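PDB 3BTV: Galactose/lactose metabolism regulatory protein GAL80 from Saccharomyces cerevisiae, which represses the galactose and lactose metabolic genes by binding the activator GAL4 and blocking its transcriptional activity when no inducing sugar is present. Local coordinates for residues C130-D133 against Q134-I138; T404-D407 against A408-H412; I97-A100 against S101-E104; I200-I203 against G204-V207. The protein carries 1 engineered substitution. All coordinates share one frame; numbering follows the deposited sequence.

How the contacts relate
Contact 1 (130-138) is the hub of this set, touching the other three. Its helix packs on that of contact 2 (404-412), the centres about 10 Å apart, with Ala-135 CB 3.6 Å from His-412 CD2. Towards contact 3 (97-104), Gln-134 and Ser-137 lie on Tyr-103, while Cys-130 SG comes 3.5 Å from Ala-100 CA. The same cysteine reaches contact 4 (200-207), where its CB lies 3.3 Å from Gly-204 O. Contacts 3 and 4 also touch, through Val-99 and Gly-206, whereas contact 2 touches neither of them. Contacts 1 and 3 belong to the Rossmann-type domain, a fold that binds dinucleotides in related oxidoreductases; contact 4 belongs to the C-terminal domain.

Contact 1. Residues C130-D133 against Q134-I138; sequences CSLD and QAESI
The backbone N-H of Cys-130 points into the side-chain amide of Gln-134, with N 3.0 Å from OE1 in a nearly straight bond (167° at the hydrogen) that meets the carbonyl 34° out of its plane. The glutamine gets there because its CG stands opposite its own carbonyl carbon (chi1 -86°) and the rest of the chain runs out extended, back past the start of the helix. Ser-131 is the N-cap: its OG accepts from Gln-134 N at 3.1 Å, and its carbonyl takes Ala-135 N. Gln-134 thus engages the residues before the helix twice, through its backbone N and its side-chain OE1, and a lysine in its place would probably leave Cys-130 N without its acceptor. The helix so begun, 132-143, is the crossover helix between parallel strands 121-125 and 148-152 of the Rossmann fold. Leu-132 O receives Glu-136 N at 2.8 Å, and Leu-132 CD1 lies 3.7 Å from Glu-136 OE2. Asp-133 O accepts Ser-137 N at 3.1 Å and, weakly, Ser-137 OG at 3.5 Å. Its carboxylate OD1 stands 4.4 Å from Glu-136 OE1, two like charges near each other, a repulsion that the long, weak ion pair of Glu-136 OE2 with Arg-413 may partly offset.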
loop_
_atom_site.group_PDB
_atom_site.type_symbol
_atom_site.label_atom_id
_atom_site.label_comp_id
_atom_site.label_asym_id
_atom_site.label_seq_id
_atom_site.Cartn_x
_atom_site.Cartn_y
_atom_site.Cartn_z
ATOM N N CYS B 130 -9.377 19.520 17.945
ATOM C CA CYS B 130 -9.948 18.169 18.006
ATOM C C CYS B 130 -10.910 17.847 16.875
ATOM O O CYS B 130 -11.333 16.701 16.725
ATOM C CB CYS B 130 -10.682 17.980 19.336
ATOM S SG CYS B 130 -9.577 18.078 20.742
ATOM N N SER B 131 -11.277 18.860 16.097
ATOM C CA SER B 131 -12.187 18.669 14.971
ATOM C C SER B 131 -11.977 19.773 13.951
ATOM O O SER B 131 -11.428 20.829 14.274
ATOM C CB SER B 131 -13.637 18.698 15.445
ATOM O OG SER B 131 -13.978 20.000 15.920
ATOM N N LEU B 132 -12.413 19.524 12.721
ATOM C CA LEU B 132 -12.325 20.524 11.665
ATOM C C LEU B 132 -13.125 21.765 12.090
ATOM O O LEU B 132 -12.673 22.908 11.946
ATOM C CB LEU B 132 -12.843 19.936 10.344
ATOM C CG LEU B 132 -12.900 20.882 9.144
ATOM C CD1 LEU B 132 -11.548 21.524 8.913
ATOM C CD2 LEU B 132 -13.377 20.166 7.907
ATOM N N ASP B 133 -14.305 21.534 12.649
ATOM C CA ASP B 133 -15.128 22.632 13.165
ATOM C C ASP B 133 -14.345 23.547 14.102
ATOM O O ASP B 133 -14.297 24.761 13.897
ATOM C CB ASP B 133 -16.366 22.094 13.878
ATOM C CG ASP B 133 -17.451 21.662 12.912
ATOM O OD1 ASP B 133 -17.400 22.078 11.735
ATOM O OD2 ASP B 133 -18.355 20.910 13.329
ATOM N N GLN B 134 -13.735 22.962 15.131
ATOM C CA GLN B 134 -12.876 23.717 16.042
ATOM C C GLN B 134 -11.746 24.413 15.295
ATOM O O GLN B 134 -11.435 25.572 15.574
ATOM C CB GLN B 134 -12.254 22.791 17.093
ATOM C CG GLN B 134 -13.108 22.534 18.322
ATOM C CD GLN B 134 -12.319 21.903 19.469
ATOM O OE1 GLN B 134 -11.142 21.546 19.323
ATOM N NE2 GLN B 134 -12.966 21.772 20.620
ATOM N N ALA B 135 -11.109 23.691 14.368
ATOM C CA ALA B 135 -9.954 24.240 13.653
ATOM C C ALA B 135 -10.350 25.498 12.875
ATOM O O ALA B 135 -9.654 26.518 12.906
ATOM C CB ALA B 135 -9.335 23.186 12.716
ATOM N N GLU B 136 -11.484 25.420 12.190
ATOM C CA GLU B 136 -12.014 26.569 11.464
ATOM C C GLU B 136 -12.333 27.755 12.362
ATOM O O GLU B 136 -12.049 28.901 12.006
ATOM C CB GLU B 136 -13.217 26.166 10.610
ATOM C CG GLU B 136 -12.771 25.611 9.268
ATOM C CD GLU B 136 -13.838 24.808 8.560
ATOM O OE1 GLU B 136 -14.954 24.672 9.111
ATOM O OE2 GLU B 136 -13.553 24.310 7.447
ATOM N N SER B 137 -12.882 27.494 13.543
ATOM C CA SER B 137 -13.162 28.578 14.487
ATOM C C SER B 137 -11.884 29.261 14.919
ATOM O O SER B 137 -11.822 30.487 14.999
ATOM C CB SER B 137 -13.887 28.068 15.731
ATOM O OG SER B 137 -15.222 27.713 15.427
ATOM N N ILE B 138 -10.872 28.452 15.215
ATOM C CA ILE B 138 -9.593 28.979 15.658
ATOM C C ILE B 138 -8.944 29.776 14.532
ATOM O O ILE B 138 -8.420 30.870 14.764
ATOM C CB ILE B 138 -8.638 27.852 16.106
ATOM C CG1 ILE B 138 -9.194 27.160 17.358
ATOM C CG2 ILE B 138 -7.247 28.418 16.383
ATOM C CD1 ILE B 138 -8.452 25.905 17.758
#

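Contact 2. Residues T404-D407 against A408-H412; sequences TLMD and ALILH
Thr-404, whose carbonyl receives Ala-408 N at 3.0 Å, forms a capping box with Asp-407 at the start of helix 405-424. In it Asp-407 OD2 takes the backbone N-H of Thr-404 at 2.8 Å, almost straight (164°), on its anti lone pair, the one facing away from OD1. Thr-404 OG1 takes the N-H of Met-406, one residue earlier than Asp-407, at 3.0 Å through a more bent bond (138°), and it is also hydrogen-bonded to Val-393 O. The aspartate is buried, yet well supplied: Gln-395 N binds OD2 and Gly-396 N binds OD1, so several N-H groups would together stabilise its negative charge, in line with the positive end of the helix dipole. The following carbonyls then take up ordinary helical bonds, Leu-405 O to Leu-409 N and Met-406 O to Ile-410 N. This turn packs against strand 148-152, where Ala-408 and Leu-405 meet Ile-151, and Leu-405 and Met-406 both touch Tyr-139 of helix 132-143. Met-406 holds CG anti to its backbone N (chi1 176°) and then bends twice. Its CG meets Ile-410 CD1 at 4.1 Å, and its sulfur SD ends 4.1 Å from Leu-409 CD2.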
loop_
_atom_site.group_PDB
_atom_site.type_symbol
_atom_site.label_atom_id
_atom_site.label_comp_id
_atom_site.label_asym_id
_atom_site.label_seq_id
_atom_site.Cartn_x
_atom_site.Cartn_y
_atom_site.Cartn_z
ATOM N N THR B 404 1.746 27.750 8.512
ATOM C CA THR B 404 0.887 28.583 9.324
ATOM C C THR B 404 -0.371 27.816 9.688
ATOM O O THR B 404 -0.547 26.665 9.297
ATOM C CB THR B 404 0.447 29.816 8.529
ATOM O OG1 THR B 404 -0.477 29.410 7.509
ATOM C CG2 THR B 404 1.645 30.468 7.873
ATOM N N LEU B 405 -1.264 28.472 10.417
ATOM C CA LEU B 405 -2.548 27.871 10.751
ATOM C C LEU B 405 -3.387 27.535 9.505
ATOM O O LEU B 405 -4.262 26.670 9.556
ATOM C CB LEU B 405 -3.325 28.775 11.713
ATOM C CG LEU B 405 -3.244 28.401 13.199
ATOM C CD1 LEU B 405 -1.870 27.852 13.596
ATOM C CD2 LEU B 405 -3.631 29.586 14.069
ATOM N N MET B 406 -3.121 28.207 8.388
ATOM C CA MET B 406 -3.812 27.850 7.155
ATOM C C MET B 406 -3.330 26.495 6.635
ATOM O O MET B 406 -4.116 25.682 6.151
ATOM C CB MET B 406 -3.609 28.908 6.078
ATOM C CG MET B 406 -4.233 28.496 4.754
ATOM S SD MET B 406 -5.993 28.131 4.951
ATOM C CE MET B 406 -6.678 29.753 5.082
ATOM N N ASP B 407 -2.027 26.261 6.717
ATOM C CA ASP B 407 -1.482 24.953 6.373
ATOM C C ASP B 407 -2.082 23.900 7.301
ATOM O O ASP B 407 -2.430 22.808 6.872
ATOM C CB ASP B 407 0.043 24.967 6.462
ATOM C CG ASP B 407 0.679 25.892 5.431
ATOM O OD1 ASP B 407 0.550 25.617 4.221
ATOM O OD2 ASP B 407 1.307 26.899 5.832
ATOM N N ALA B 408 -2.213 24.237 8.579
ATOM C CA ALA B 408 -2.868 23.344 9.537
ATOM C C ALA B 408 -4.308 23.061 9.122
ATOM O O ALA B 408 -4.756 21.919 9.137
ATOM C CB ALA B 408 -2.842 23.951 10.947
ATOM N N LEU B 409 -5.030 24.114 8.752
ATOM C CA LEU B 409 -6.446 23.991 8.407
ATOM C C LEU B 409 -6.638 23.042 7.221
ATOM O O LEU B 409 -7.464 22.132 7.260
ATOM C CB LEU B 409 -7.024 25.375 8.105
ATOM C CG LEU B 409 -8.528 25.464 7.856
ATOM C CD1 LEU B 409 -9.288 24.910 9.045
ATOM C CD2 LEU B 409 -8.912 26.912 7.579
ATOM N N ILE B 410 -5.842 23.238 6.179
ATOM C CA ILE B 410 -5.895 22.383 5.005
ATOM C C ILE B 410 -5.629 20.914 5.382
ATOM O O ILE B 410 -6.300 19.999 4.900
ATOM C CB ILE B 410 -4.898 22.878 3.943
ATOM C CG1 ILE B 410 -5.369 24.217 3.367
ATOM C CG2 ILE B 410 -4.680 21.815 2.853
ATOM C CD1 ILE B 410 -4.267 25.011 2.680
ATOM N N LEU B 411 -4.669 20.694 6.266
ATOM C CA LEU B 411 -4.378 19.348 6.742
ATOM C C LEU B 411 -5.586 18.779 7.496
ATOM O O LEU B 411 -5.971 17.615 7.308
ATOM C CB LEU B 411 -3.142 19.367 7.647
ATOM C CG LEU B 411 -2.601 18.008 8.103
ATOM C CD1 LEU B 411 -2.461 17.057 6.931
ATOM C CD2 LEU B 411 -1.252 18.192 8.817
ATOM N N HIS B 412 -6.195 19.606 8.344
ATOM C CA HIS B 412 -7.406 19.180 9.035
ATOM C C HIS B 412 -8.508 18.769 8.054
ATOM O O HIS B 412 -9.225 17.804 8.301
ATOM C CB HIS B 412 -7.929 20.260 9.977
ATOM C CG HIS B 412 -7.436 20.119 11.381
ATOM N ND1 HIS B 412 -7.782 19.055 12.186
ATOM C CD2 HIS B 412 -6.623 20.906 12.125
ATOM C CE1 HIS B 412 -7.197 19.188 13.362
ATOM N NE2 HIS B 412 -6.485 20.301 13.351
#

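Contact 3. Residues I97-A100 against S101-E104; sequences IQVA and SHYE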
loop_
_atom_site.group_PDB
_atom_site.type_symbol
_atom_site.label_atom_id
_atom_site.label_comp_id
_atom_site.label_asym_id
_atom_site.label_seq_id
_atom_site.Cartn_x
_atom_site.Cartn_y
_atom_site.Cartn_z
ATOM N N ILE B 97 0.234 22.965 24.867
ATOM C CA ILE B 97 -0.578 22.184 25.784
ATOM C C ILE B 97 -1.278 21.102 24.978
ATOM O O ILE B 97 -1.201 21.101 23.751
ATOM C CB ILE B 97 -1.650 23.057 26.446
ATOM C CG1 ILE B 97 -2.476 23.771 25.374
ATOM C CG2 ILE B 97 -1.012 24.074 27.383
ATOM C CD1 ILE B 97 -3.620 24.590 25.930
ATOM N N GLN B 98 -1.970 20.194 25.657
ATOM C CA GLN B 98 -2.646 19.099 24.967
ATOM C C GLN B 98 -3.676 19.637 23.973
ATOM O O GLN B 98 -4.369 20.619 24.251
ATOM C CB GLN B 98 -3.324 18.175 25.975
ATOM C CG GLN B 98 -4.335 18.879 26.849
ATOM C CD GLN B 98 -5.136 17.911 27.691
ATOM O OE1 GLN B 98 -6.150 18.279 28.286
ATOM N NE2 GLN B 98 -4.685 16.660 27.744
ATOM N N VAL B 99 -3.772 18.992 22.816
ATOM C CA VAL B 99 -4.691 19.429 21.769
ATOM C C VAL B 99 -6.105 19.626 22.321
ATOM O O VAL B 99 -6.780 20.591 21.976
ATOM C CB VAL B 99 -4.701 18.441 20.588
ATOM C CG1 VAL B 99 -5.678 18.894 19.518
ATOM C CG2 VAL B 99 -3.292 18.299 20.006
ATOM N N ALA B 100 -6.544 18.735 23.200
ATOM C CA ALA B 100 -7.897 18.836 23.756
ATOM C C ALA B 100 -8.172 20.161 24.474
ATOM O O ALA B 100 -9.328 20.512 24.700
ATOM C CB ALA B 100 -8.191 17.656 24.683
ATOM N N SER B 101 -7.112 20.890 24.828
ATOM C CA SER B 101 -7.248 22.165 25.532
ATOM C C SER B 101 -7.050 23.379 24.625
ATOM O O SER B 101 -7.236 24.517 25.066
ATOM C CB SER B 101 -6.247 22.248 26.691
ATOM O OG SER B 101 -6.478 21.219 27.636
ATOM N N HIS B 102 -6.666 23.134 23.373
ATOM C CA HIS B 102 -6.361 24.210 22.425
ATOM C C HIS B 102 -7.507 25.199 22.257
ATOM O O HIS B 102 -7.325 26.404 22.406
ATOM C CB HIS B 102 -5.991 23.631 21.056
ATOM C CG HIS B 102 -4.576 23.146 20.962
ATOM N ND1 HIS B 102 -4.026 22.676 19.787
ATOM C CD2 HIS B 102 -3.593 23.074 21.890
ATOM C CE1 HIS B 102 -2.771 22.320 20.000
ATOM N NE2 HIS B 102 -2.483 22.552 21.269
ATOM N N TYR B 103 -8.683 24.684 21.930
ATOM C CA TYR B 103 -9.843 25.530 21.675
ATOM C C TYR B 103 -10.208 26.361 22.897
ATOM O O TYR B 103 -10.351 27.584 22.804
ATOM C CB TYR B 103 -11.026 24.669 21.229
ATOM C CG TYR B 103 -12.247 25.437 20.787
ATOM C CD1 TYR B 103 -12.309 26.024 19.527
ATOM C CD2 TYR B 103 -13.356 25.544 21.617
ATOM C CE1 TYR B 103 -13.442 26.716 19.116
ATOM C CE2 TYR B 103 -14.487 26.231 21.217
ATOM C CZ TYR B 103 -14.524 26.816 19.967
ATOM O OH TYR B 103 -15.648 27.500 19.568
ATOM N N GLU B 104 -10.334 25.707 24.049
ATOM C CA GLU B 104 -10.779 26.402 25.264
ATOM C C GLU B 104 -9.792 27.477 25.700
ATOM O O GLU B 104 -10.183 28.466 26.300
ATOM C CB GLU B 104 -11.026 25.419 26.416
ATOM C CG GLU B 104 -9.763 24.981 27.149
ATOM C CD GLU B 104 -10.000 23.803 28.080
ATOM O OE1 GLU B 104 -10.794 22.907 27.716
ATOM O OE2 GLU B 104 -9.385 23.772 29.169
#
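The imidazole of His-102 lies flat over the backbone of Val-99, a CH-pi contact in which Val-99 CA sits 3.7 Å from the ring centroid and only 3° off the ring normal. Ile-97 approaches the same ring differently: its CG1 comes in at the edge, in the ring plane, 3.7 Å from CD2, the two side chains running past each other in opposite directions. The ring is brought back over the preceding turn by a first torsion of -80°, which sets CG opposite the carbonyl carbon. There NE2 donates a weak, bent bond to Ile-97 O at 3.1 Å, while ND1 makes its stronger bond with Leu-128 O outside the turn. Replacing His-102 by an alanine would probably uncover Val-99 CA and leave Leu-128 O without this partner.

Alongside, the backbone closes on itself. Ser-101 N donates to Gln-98 O at 2.8 Å and His-102 N to Val-99 O at 2.9 Å, both donors standing above the carbonyl planes instead of on a lone pair. Ser-101 is covered by two side chains: Ile-97 CD1 touches its CB at 3.6 Å, and the extended arm of Gln-98 carries OE1 to within 3.0 Å of Ser-101 OG, a weak bond.

These residues form the first connection of the right-handed beta-alpha-beta unit strand 92-95, helix 102-112, strand 121-125 of the Rossmann domain. On its flank Tyr-103 packs against Gln-134, Ser-137 and Ile-138 of helix 132-143.

Contact 4. Residues I200-I203 against G204-V207; sequences IYEI and GNGV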
loop_
_atom_site.group_PDB
_atom_site.type_symbol
_atom_site.label_atom_id
_atom_site.label_comp_id
_atom_site.label_asym_id
_atom_site.label_seq_id
_atom_site.Cartn_x
_atom_site.Cartn_y
_atom_site.Cartn_z
ATOM N N ILE B 200 -5.114 9.761 25.441
ATOM C CA ILE B 200 -4.446 9.496 24.170
ATOM C C ILE B 200 -5.176 8.420 23.370
ATOM O O ILE B 200 -4.944 8.264 22.172
ATOM C CB ILE B 200 -3.012 8.998 24.398
ATOM C CG1 ILE B 200 -2.318 9.828 25.474
ATOM C CG2 ILE B 200 -2.227 9.034 23.118
ATOM C CD1 ILE B 200 -0.926 9.334 25.799
ATOM N N TYR B 201 -6.058 7.687 24.047
ATOM C CA TYR B 201 -6.698 6.504 23.492
ATOM C C TYR B 201 -8.204 6.655 23.332
ATOM O O TYR B 201 -8.902 5.681 23.045
ATOM C CB TYR B 201 -6.393 5.308 24.390
ATOM C CG TYR B 201 -4.912 5.129 24.613
ATOM C CD1 TYR B 201 -4.295 5.620 25.754
ATOM C CD2 TYR B 201 -4.125 4.495 23.658
ATOM C CE1 TYR B 201 -2.926 5.472 25.946
ATOM C CE2 TYR B 201 -2.763 4.338 23.838
ATOM C CZ TYR B 201 -2.169 4.828 24.981
ATOM O OH TYR B 201 -0.817 4.665 25.155
ATOM N N GLU B 202 -8.693 7.875 23.520
ATOM C CA GLU B 202 -10.124 8.157 23.486
ATOM C C GLU B 202 -10.396 9.058 22.296
ATOM O O GLU B 202 -9.710 10.058 22.121
ATOM C CB GLU B 202 -10.553 8.843 24.795
ATOM C CG GLU B 202 -11.838 9.666 24.700
ATOM C CD GLU B 202 -13.090 8.815 24.529
ATOM O OE1 GLU B 202 -13.057 7.613 24.870
ATOM O OE2 GLU B 202 -14.112 9.358 24.058
ATOM N N ILE B 203 -11.385 8.708 21.475
ATOM C CA ILE B 203 -11.609 9.439 20.227
ATOM C C ILE B 203 -12.022 10.886 20.523
ATOM O O ILE B 203 -12.618 11.173 21.568
ATOM C CB ILE B 203 -12.656 8.741 19.323
ATOM C CG1 ILE B 203 -12.597 9.301 17.899
ATOM C CG2 ILE B 203 -14.049 8.878 19.914
ATOM C CD1 ILE B 203 -13.878 9.123 17.122
ATOM N N GLY B 204 -11.666 11.806 19.629
ATOM C CA GLY B 204 -12.101 13.186 19.756
ATOM C C GLY B 204 -11.244 14.074 20.643
ATOM O O GLY B 204 -11.597 15.221 20.906
ATOM N N ASN B 205 -10.117 13.553 21.110
ATOM C CA ASN B 205 -9.198 14.354 21.909
ATOM C C ASN B 205 -8.042 14.912 21.086
ATOM O O ASN B 205 -7.063 15.414 21.638
ATOM C CB ASN B 205 -8.667 13.542 23.078
ATOM C CG ASN B 205 -9.706 13.357 24.156
ATOM O OD1 ASN B 205 -9.635 12.421 24.954
ATOM N ND2 ASN B 205 -10.696 14.245 24.175
ATOM N N GLY B 206 -8.157 14.810 19.765
ATOM C CA GLY B 206 -7.199 15.444 18.868
ATOM C C GLY B 206 -5.844 14.760 18.747
ATOM O O GLY B 206 -4.906 15.326 18.180
ATOM N N VAL B 207 -5.733 13.546 19.277
ATOM C CA VAL B 207 -4.491 12.782 19.187
ATOM C C VAL B 207 -4.795 11.335 18.828
ATOM O O VAL B 207 -5.501 10.653 19.552
ATOM C CB VAL B 207 -3.681 12.814 20.493
ATOM C CG1 VAL B 207 -2.316 12.154 20.283
ATOM C CG2 VAL B 207 -3.509 14.239 20.979
#
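From Glu-202 to Asn-205 the chain reverses in a type II beta turn, with Ile-203 and Gly-204 at its corners and Gly-204 at a positive phi of 85°. The motif explains the glycine: a beta carbon at this corner would fall 2.6 Å from Ile-203 O, a clash that no side-chain rotation could relieve. Gly-206 also has positive phi, so the backbone twists again before it leads into helix 209-225 of the C-terminal domain.

The two segments are joined by side-chain packing, without hydrogen bonds between them. Asn-205 turns its side chain back across the mouth of the turn, CB lying 3.8 Å from Glu-202 O; there it crosses the side chain of Glu-202 at a slant, amide and carboxylate planes 56° apart. Glu-202 bends at chi2, and its OE1 makes a weak hydrogen bond to Thr-260 OG1, a hydroxyl that also pairs with Ile-203 N. Thr-260 is further bonded to the backbone of Tyr-201, and so ties the incoming arm of the turn to the loop that carries Thr-260. Tyr-201 itself looks away from the turn: its ring makes a cation-pi contact with Arg-192, and Ile-200 CB lies 3.8 Å above one ring face, near the rim.

At the open end of the loop Ile-200 and Val-207 approach, their CA atoms 6.0 Å apart. Ile-200 O is hydrogen-bonded to Tyr-188 OH, and Val-207 packs on the same tyrosine. The valine holds CG1 anti to its backbone N (chi1 -173°), which brings that methyl 4.2 Å from Ile-200 CG2.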